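Local coordinates for protein MymaA.19257.a.B3 (Mycobacterium marinum, PDB 6Q10) that is of unknown function but bears, as the soluble part of a membrane-spanning protein, a LytR C-terminal domain suggestive of a cell-envelope role, at residues 28-33 and 55-60; 86-91 and 108-113; 128-133 and 145-150. One frame throughout, in Å; residues are numbered along the deposited sequence.

Interaction 1 (28-33 and 55-60)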
loop_
_atom_site.group_PDB
_atom_site.type_symbol
_atom_site.label_atom_id
_atom_site.label_comp_id
_atom_site.label_asym_id
_atom_site.label_seq_id
_atom_site.Cartn_x
_atom_site.Cartn_y
_atom_site.Cartn_z
ATOM N N GLY A 28 4.832 -1.077 -12.102
ATOM C CA GLY A 28 4.226 -0.600 -13.322
ATOM C C GLY A 28 3.037 -1.399 -13.780
ATOM O O GLY A 28 2.521 -1.164 -14.886
ATOM N N GLU A 29 2.593 -2.332 -12.960
ATOM C CA GLU A 29 1.456 -3.185 -13.247
ATOM C C GLU A 29 0.421 -3.064 -12.144
ATOM O O GLU A 29 -0.296 -4.019 -11.851
ATOM C CB GLU A 29 1.916 -4.629 -13.425
ATOM C CG GLU A 29 2.668 -4.788 -14.727
ATOM C CD GLU A 29 3.224 -6.179 -14.939
ATOM O OE1 GLU A 29 3.041 -7.056 -14.063
ATOM O OE2 GLU A 29 3.886 -6.394 -15.958
ATOM N N THR A 30 0.366 -1.896 -11.504
ATOM C CA THR A 30 -0.511 -1.672 -10.368
ATOM C C THR A 30 -1.577 -0.641 -10.706
ATOM O O THR A 30 -1.426 0.164 -11.623
ATOM C CB THR A 30 0.257 -1.196 -9.117
ATOM O OG1 THR A 30 0.905 0.056 -9.386
ATOM C CG2 THR A 30 1.292 -2.236 -8.635
ATOM N N LYS A 31 -2.664 -0.669 -9.934
ATOM C CA LYS A 31 -3.778 0.272 -10.072
ATOM C C LYS A 31 -4.117 0.755 -8.660
ATOM O O LYS A 31 -5.013 0.210 -8.008
ATOM C CB LYS A 31 -4.954 -0.389 -10.744
ATOM N N VAL A 32 -3.428 1.793 -8.192
ATOM C CA VAL A 32 -3.562 2.293 -6.821
ATOM C C VAL A 32 -4.321 3.613 -6.786
ATOM O O VAL A 32 -4.091 4.506 -7.610
ATOM C CB VAL A 32 -2.166 2.466 -6.175
ATOM C CG1 VAL A 32 -2.252 3.076 -4.789
ATOM C CG2 VAL A 32 -1.473 1.124 -6.073
ATOM N N ARG A 33 -5.225 3.732 -5.813
ATOM C CA ARG A 33 -5.937 4.960 -5.498
ATOM C C ARG A 33 -5.510 5.366 -4.104
ATOM O O ARG A 33 -5.589 4.553 -3.192
ATOM C CB ARG A 33 -7.451 4.763 -5.502
ATOM C CG ARG A 33 -8.040 4.201 -6.745
ATOM C CD ARG A 33 -9.570 4.338 -6.631
ATOM N NE ARG A 33 -10.275 3.645 -7.708
ATOM C CZ ARG A 33 -10.665 2.371 -7.652
ATOM N NH1 ARG A 33 -10.419 1.642 -6.567
ATOM N NH2 ARG A 33 -11.291 1.818 -8.682
ATOM N N GLY A 55 7.878 4.532 -9.086
ATOM C CA GLY A 55 7.653 3.627 -10.187
ATOM C C GLY A 55 6.267 3.035 -10.259
ATOM O O GLY A 55 6.010 2.267 -11.194
ATOM N N PHE A 56 5.368 3.342 -9.314
ATOM C CA PHE A 56 3.984 2.882 -9.419
ATOM C C PHE A 56 3.309 3.604 -10.574
ATOM O O PHE A 56 3.487 4.804 -10.740
ATOM C CB PHE A 56 3.194 3.164 -8.139
ATOM C CG PHE A 56 3.556 2.278 -6.965
ATOM C CD1 PHE A 56 4.688 2.553 -6.193
ATOM C CD2 PHE A 56 2.736 1.210 -6.600
ATOM C CE1 PHE A 56 5.000 1.737 -5.091
ATOM C CE2 PHE A 56 3.069 0.407 -5.496
ATOM C CZ PHE A 56 4.176 0.692 -4.748
ATOM N N THR A 57 2.540 2.869 -11.374
ATOM C CA THR A 57 1.684 3.512 -12.359
ATOM C C THR A 57 0.905 4.616 -11.674
ATOM O O THR A 57 0.407 4.422 -10.568
ATOM C CB THR A 57 0.742 2.488 -12.973
ATOM O OG1 THR A 57 1.538 1.456 -13.563
ATOM C CG2 THR A 57 -0.115 3.140 -14.043
ATOM N N GLN A 58 0.842 5.784 -12.320
ATOM C CA GLN A 58 0.322 6.983 -11.673
ATOM C C GLN A 58 -0.914 6.699 -10.827
ATOM O O GLN A 58 -1.978 6.378 -11.371
ATOM C CB GLN A 58 -0.016 8.048 -12.710
ATOM C CG GLN A 58 -0.841 9.208 -12.152
ATOM C CD GLN A 58 -0.003 10.235 -11.417
ATOM O OE1 GLN A 58 0.568 11.133 -12.037
ATOM N NE2 GLN A 58 0.055 10.127 -10.091
ATOM N N PRO A 59 -0.822 6.818 -9.513
ATOM C CA PRO A 59 -2.001 6.582 -8.682
ATOM C C PRO A 59 -2.950 7.758 -8.750
ATOM O O PRO A 59 -2.585 8.875 -9.118
ATOM C CB PRO A 59 -1.425 6.425 -7.267
ATOM C CG PRO A 59 -0.046 6.035 -7.478
ATOM C CD PRO A 59 0.405 6.785 -8.692
ATOM N N THR A 60 -4.194 7.487 -8.390
ATOM C CA THR A 60 -5.192 8.545 -8.313
ATOM C C THR A 60 -5.198 9.109 -6.888
ATOM O O THR A 60 -4.574 8.553 -5.970
ATOM C CB THR A 60 -6.562 8.002 -8.713
ATOM O OG1 THR A 60 -7.067 7.168 -7.674
ATOM C CG2 THR A 60 -6.476 7.200 -9.984
HETATM O O HOH W 1 -0.665 2.431 -9.274
HETATM O O HOH W 2 -0.530 -0.086 -14.282
#
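A chi1 of 61° tucks the Thr30 hydroxyl between its own backbone N and carbonyl carbon, while a chi1 of -73° holds the Phe56 ring beside its own backbone N. Together these torsions set Thr30 OG1 at the edge of the ring, near its plane, 3.5 Å from Phe56 CD2. Threonine suits this buried spot because its methyl can join the hydrophobic packing while its oxygen stays bonded: OG1 has Leu27 O as a partner and also accepts from a water. That water donates to Thr57 O at 2.6 Å and takes the Val32 N-H, so it bridges segments 28-33 and 55-60 where they are not yet paired directly. Nearer the surface a second water donates to Thr30 O and accepts from Thr57 OG1 at 2.7 Å.

Further along, the two segments meet without a mediator. Thr60 N donates to Val32 O at 3.1 Å (N-H...O 155°), and Arg33 and Thr60 form a parallel bridge. Pro59 has no N-H to offer and contributes bulk instead, its CB lying 4.2 Å from Val32 CB. Thr60 OG1 runs alongside the arginine's aliphatic stem, 3.3 Å from Arg33 CG, while the guanidinium reaches a salt bridge with Asp111.

Gly55 ends helix 43-54 in a Schellman motif; at its positive phi a CB would jam against the preceding carbonyl O. The parallel bridge closes a beta-alpha-beta crossover from strand 32-36 through that helix to strand 60-63. Val32 and Phe56 both pack on Leu51 of the crossover helix and on Val91 of helix 85-94, and strand 110-114 pairs with the other edge of strand 32-36.

Interaction 2 (86-91 and 108-113)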
loop_
_atom_site.group_PDB
_atom_site.type_symbol
_atom_site.label_atom_id
_atom_site.label_comp_id
_atom_site.label_asym_id
_atom_site.label_seq_id
_atom_site.Cartn_x
_atom_site.Cartn_y
_atom_site.Cartn_z
ATOM N N ALA A 86 -1.452 -8.812 -4.950
ATOM C CA ALA A 86 -0.035 -8.527 -5.190
ATOM C C ALA A 86 0.235 -7.033 -5.239
ATOM O O ALA A 86 1.290 -6.580 -4.779
ATOM C CB ALA A 86 0.444 -9.191 -6.483
ATOM N N THR A 87 -0.696 -6.243 -5.784
ATOM C CA THR A 87 -0.540 -4.807 -5.699
ATOM C C THR A 87 -0.561 -4.340 -4.258
ATOM O O THR A 87 0.256 -3.503 -3.852
ATOM C CB THR A 87 -1.636 -4.128 -6.503
ATOM O OG1 THR A 87 -1.416 -4.433 -7.889
ATOM C CG2 THR A 87 -1.576 -2.628 -6.304
ATOM N N ALA A 88 -1.481 -4.877 -3.466
ATOM C CA ALA A 88 -1.526 -4.480 -2.066
ATOM C C ALA A 88 -0.218 -4.822 -1.359
ATOM O O ALA A 88 0.256 -4.056 -0.516
ATOM C CB ALA A 88 -2.704 -5.162 -1.370
ATOM N N ALA A 89 0.396 -5.956 -1.722
ATOM C CA ALA A 89 1.670 -6.331 -1.108
ATOM C C ALA A 89 2.750 -5.321 -1.459
ATOM O O ALA A 89 3.634 -5.037 -0.639
ATOM C CB ALA A 89 2.081 -7.726 -1.568
ATOM N N ALA A 90 2.728 -4.816 -2.705
ATOM C CA ALA A 90 3.687 -3.798 -3.115
ATOM C C ALA A 90 3.470 -2.496 -2.347
ATOM O O ALA A 90 4.435 -1.891 -1.864
ATOM C CB ALA A 90 3.580 -3.554 -4.637
ATOM N N VAL A 91 2.210 -2.050 -2.238
ATOM C CA VAL A 91 1.919 -0.850 -1.455
ATOM C C VAL A 91 2.344 -1.044 -0.001
ATOM O O VAL A 91 2.860 -0.119 0.640
ATOM C CB VAL A 91 0.426 -0.495 -1.560
ATOM C CG1 VAL A 91 0.122 0.746 -0.722
ATOM C CG2 VAL A 91 0.065 -0.238 -3.035
ATOM N N ASP A 108 -8.812 -5.433 -9.782
ATOM C CA ASP A 108 -7.477 -5.498 -9.212
ATOM C C ASP A 108 -7.020 -4.168 -8.621
ATOM O O ASP A 108 -5.829 -4.004 -8.334
ATOM C CB ASP A 108 -6.484 -5.996 -10.276
ATOM C CG ASP A 108 -6.453 -5.121 -11.504
ATOM O OD1 ASP A 108 -7.192 -4.120 -11.580
ATOM O OD2 ASP A 108 -5.684 -5.445 -12.429
ATOM N N SER A 109 -7.937 -3.225 -8.433
ATOM C CA SER A 109 -7.558 -1.943 -7.876
ATOM C C SER A 109 -7.298 -2.087 -6.386
ATOM O O SER A 109 -7.823 -2.984 -5.708
ATOM C CB SER A 109 -8.656 -0.910 -8.098
ATOM O OG SER A 109 -9.831 -1.258 -7.370
ATOM N N VAL A 110 -6.484 -1.172 -5.875
ATOM C CA VAL A 110 -6.128 -1.146 -4.463
ATOM C C VAL A 110 -6.226 0.287 -3.955
ATOM O O VAL A 110 -5.750 1.218 -4.620
ATOM C CB VAL A 110 -4.703 -1.691 -4.289
ATOM C CG1 VAL A 110 -4.252 -1.504 -2.846
ATOM C CG2 VAL A 110 -4.659 -3.172 -4.705
ATOM N N ASP A 111 -6.843 0.471 -2.780
ATOM C CA ASP A 111 -6.919 1.787 -2.157
ATOM C C ASP A 111 -5.922 1.864 -1.004
ATOM O O ASP A 111 -5.995 1.054 -0.081
ATOM C CB ASP A 111 -8.325 2.055 -1.632
ATOM C CG ASP A 111 -9.401 1.977 -2.724
ATOM O OD1 ASP A 111 -9.071 2.194 -3.899
ATOM O OD2 ASP A 111 -10.571 1.693 -2.406
ATOM N N LEU A 112 -5.020 2.856 -1.047
ATOM C CA LEU A 112 -4.168 3.222 0.081
ATOM C C LEU A 112 -4.864 4.380 0.780
ATOM O O LEU A 112 -5.014 5.459 0.199
ATOM C CB LEU A 112 -2.770 3.623 -0.384
ATOM C CG LEU A 112 -1.914 4.233 0.717
ATOM C CD1 LEU A 112 -1.687 3.254 1.889
ATOM C CD2 LEU A 112 -0.582 4.664 0.073
ATOM N N VAL A 113 -5.376 4.126 1.990
ATOM C CA VAL A 113 -6.179 5.086 2.730
ATOM C C VAL A 113 -5.304 5.704 3.807
ATOM O O VAL A 113 -4.797 4.989 4.679
ATOM C CB VAL A 113 -7.410 4.413 3.350
ATOM C CG1 VAL A 113 -8.342 5.495 3.946
ATOM C CG2 VAL A 113 -8.134 3.603 2.271
HETATM O O HOH W 3 -3.440 -3.451 -9.312
#
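Helix-on-sheet packing of an alpha/beta domain brings Thr87, Ala88 and Val91 of helix 85-94 against Val110 and Leu112 of strand 110-114, within the LytR C-terminal family region. The helix is itself the crossover between strands 76-80 and 99-102, parallel neighbours in the mixed sheet. Its axis runs roughly along strand 110-114, 26° from it and 8.8 Å away at the closest, so residues a helical turn apart meet alternate residues of the strand.

Val110 is the centre of the contact. With CG1 anti to the backbone N (chi1 173°), its two methyls divide the work: the Val110 and Thr87 side chains slide past each other in opposite directions, Val110 CG2 coming within 3.5 Å of Thr87 CG2, while Val110 CG1 lies 4.2 Å from Ala88 CB. Alanine fits where the helix comes closest, as its single methyl allows the backbones to approach to 6.2 Å between Ala88 CA and Val110 CA. One turn on, the Val91 and Leu112 side chains cross obliquely, Val91 CG1 lying 4.0 Å from Leu112 CD1 and nearly as close to CD2. Valine is at home in the strand, and the longer leucine spans the greater separation, 7.5 Å between Val91 CA and Leu112 CA. Asp111, between them, points away from the helix and forms a salt bridge with Arg105.

At the end of the contact nearer the surface, Thr87 turns its methyl to Val110 and its hydroxyl to a water, which lies 2.7 Å from Thr87 OG1 and donates to Asp108 O at 2.6 Å.

Interaction 3 (128-133 and 145-150)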
loop_
_atom_site.group_PDB
_atom_site.type_symbol
_atom_site.label_atom_id
_atom_site.label_comp_id
_atom_site.label_asym_id
_atom_site.label_seq_id
_atom_site.Cartn_x
_atom_site.Cartn_y
_atom_site.Cartn_z
ATOM N N ASP A 128 14.168 -0.450 -0.405
ATOM C CA ASP A 128 14.675 -0.036 -1.706
ATOM C C ASP A 128 15.161 -1.229 -2.509
ATOM O O ASP A 128 14.955 -1.283 -3.726
ATOM C CB ASP A 128 15.785 0.990 -1.532
ATOM C CG ASP A 128 15.267 2.326 -1.016
ATOM O OD1 ASP A 128 14.057 2.433 -0.692
ATOM O OD2 ASP A 128 16.076 3.274 -0.922
ATOM N N ALA A 129 15.805 -2.195 -1.843
ATOM C CA ALA A 129 16.232 -3.411 -2.526
ATOM C C ALA A 129 15.043 -4.163 -3.094
ATOM O O ALA A 129 15.061 -4.596 -4.255
ATOM C CB ALA A 129 17.037 -4.294 -1.573
ATOM N N VAL A 130 13.989 -4.338 -2.298
ATOM C CA VAL A 130 12.821 -5.048 -2.814
ATOM C C VAL A 130 12.191 -4.267 -3.971
ATOM O O VAL A 130 11.839 -4.849 -5.008
ATOM C CB VAL A 130 11.809 -5.311 -1.688
ATOM C CG1 VAL A 130 10.535 -5.999 -2.240
ATOM C CG2 VAL A 130 12.427 -6.185 -0.595
ATOM N N LEU A 131 12.007 -2.953 -3.808
ATOM C CA LEU A 131 11.372 -2.169 -4.881
ATOM C C LEU A 131 12.152 -2.273 -6.192
ATOM O O LEU A 131 11.554 -2.319 -7.265
ATOM C CB LEU A 131 11.223 -0.697 -4.495
ATOM C CG LEU A 131 10.288 -0.390 -3.333
ATOM C CD1 LEU A 131 10.379 1.078 -2.973
ATOM C CD2 LEU A 131 8.847 -0.761 -3.719
ATOM N N SER A 132 13.485 -2.338 -6.125
ATOM C CA SER A 132 14.273 -2.477 -7.352
ATOM C C SER A 132 13.921 -3.754 -8.127
ATOM O O SER A 132 14.010 -3.768 -9.366
ATOM C CB SER A 132 15.770 -2.422 -7.019
ATOM O OG SER A 132 16.232 -3.618 -6.416
ATOM N N SER A 133 13.529 -4.827 -7.433
ATOM C CA SER A 133 13.107 -6.065 -8.086
ATOM C C SER A 133 11.718 -5.986 -8.689
ATOM O O SER A 133 11.291 -6.946 -9.347
ATOM C CB SER A 133 13.120 -7.230 -7.102
ATOM O OG SER A 133 14.377 -7.342 -6.503
ATOM N N THR A 145 13.317 -13.085 1.945
ATOM C CA THR A 145 13.848 -12.832 3.284
ATOM C C THR A 145 13.732 -11.365 3.669
ATOM O O THR A 145 13.435 -11.042 4.826
ATOM C CB THR A 145 15.319 -13.259 3.373
ATOM O OG1 THR A 145 15.445 -14.642 3.046
ATOM C CG2 THR A 145 15.866 -13.007 4.778
ATOM N N LEU A 146 14.042 -10.457 2.739
ATOM C CA LEU A 146 13.880 -9.046 3.044
ATOM C C LEU A 146 12.423 -8.705 3.230
ATOM O O LEU A 146 12.085 -7.902 4.099
ATOM C CB LEU A 146 14.468 -8.160 1.941
ATOM C CG LEU A 146 15.961 -8.225 1.736
ATOM C CD1 LEU A 146 16.298 -7.196 0.681
ATOM C CD2 LEU A 146 16.708 -7.957 3.020
ATOM N N ILE A 147 11.539 -9.241 2.377
ATOM C CA ILE A 147 10.120 -8.938 2.542
ATOM C C ILE A 147 9.655 -9.366 3.924
ATOM O O ILE A 147 8.960 -8.615 4.640
ATOM C CB ILE A 147 9.295 -9.613 1.435
ATOM C CG1 ILE A 147 9.627 -8.949 0.112
ATOM C CG2 ILE A 147 7.805 -9.505 1.754
ATOM C CD1 ILE A 147 9.098 -9.692 -1.134
ATOM N N ALA A 148 10.012 -10.591 4.311
ATOM C CA ALA A 148 9.649 -11.080 5.633
ATOM C C ALA A 148 10.225 -10.193 6.724
ATOM O O ALA A 148 9.515 -9.849 7.674
ATOM C CB ALA A 148 10.112 -12.525 5.802
ATOM N N LYS A 149 11.483 -9.752 6.568
ATOM C CA LYS A 149 12.114 -8.929 7.597
ATOM C C LYS A 149 11.427 -7.575 7.732
ATOM O O LYS A 149 11.224 -7.077 8.849
ATOM C CB LYS A 149 13.608 -8.745 7.294
ATOM C CG LYS A 149 14.278 -7.765 8.262
ATOM C CD LYS A 149 15.705 -7.447 7.840
ATOM C CE LYS A 149 16.276 -6.287 8.652
ATOM N NZ LYS A 149 17.600 -5.857 8.124
ATOM N N ILE A 150 11.079 -6.952 6.608
ATOM C CA ILE A 150 10.409 -5.659 6.656
ATOM C C ILE A 150 9.144 -5.759 7.489
ATOM O O ILE A 150 8.912 -4.961 8.408
ATOM C CB ILE A 150 10.123 -5.173 5.227
ATOM C CG1 ILE A 150 11.448 -4.849 4.548
ATOM C CG2 ILE A 150 9.185 -3.954 5.216
ATOM C CD1 ILE A 150 11.378 -4.806 3.029
#
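Helices 128-132 and 145-150 run at 135° to one another, their axes 10.0 Å apart at the closest, with Val130 CA and Ile147 CA the nearest alpha carbons at 7.1 Å. Val130 is the centre of this contact. The Val130 and Leu146 side chains slide past each other in opposite directions, Val130 CG2 lying 3.8 Å from Leu146 CB. Val130 CG2 also meets Ile150 CD1 at 4.0 Å. The other methyl, Val130 CG1, is anti to the backbone N (chi1 177°) and touches Ile147 CG1 at 3.9 Å, where the two side chains cross at about a right angle. A compact, beta-branched valine can thus share its two methyls among three neighbours, CG2 serving Leu146 and Ile150 and both lying near Ile147.

The two helices are the last of the chain, a loosely antiparallel pair joined by a long loop and set beside the sheet domain; Val130 also touches Leu93 of helix 85-94. Just beyond helix 144-153, Cys155 forms a disulfide with Cys97. Towards the solvent, Ala129 is short enough for Leu146 to extend over it, bringing Leu146 CD1 to 3.7 Å from Ala129 CB. Ser132 OG turns back to donate to Ala129 O at 2.6 Å.

The three contacts follow one another along the chain, each closing before the next opens. Interactions 1 and 2, with centres 9 Å apart, are parts of one structure: strands 32-36 and 110-114 are neighbours in the mixed sheet, probably bonded from Arg33 N to Val110 O and from Leu112 N to Arg33 O, and helix 85-94 packs on both. Interaction 3 is peripheral, its centre about 19 Å from that of interaction 1 and 16 Å from that of interaction 2, with no direct touch. Its first helix follows strand 110-114 in the chain and leans on helix 85-94, which thus lies between the sheet and the C-terminal helical pair.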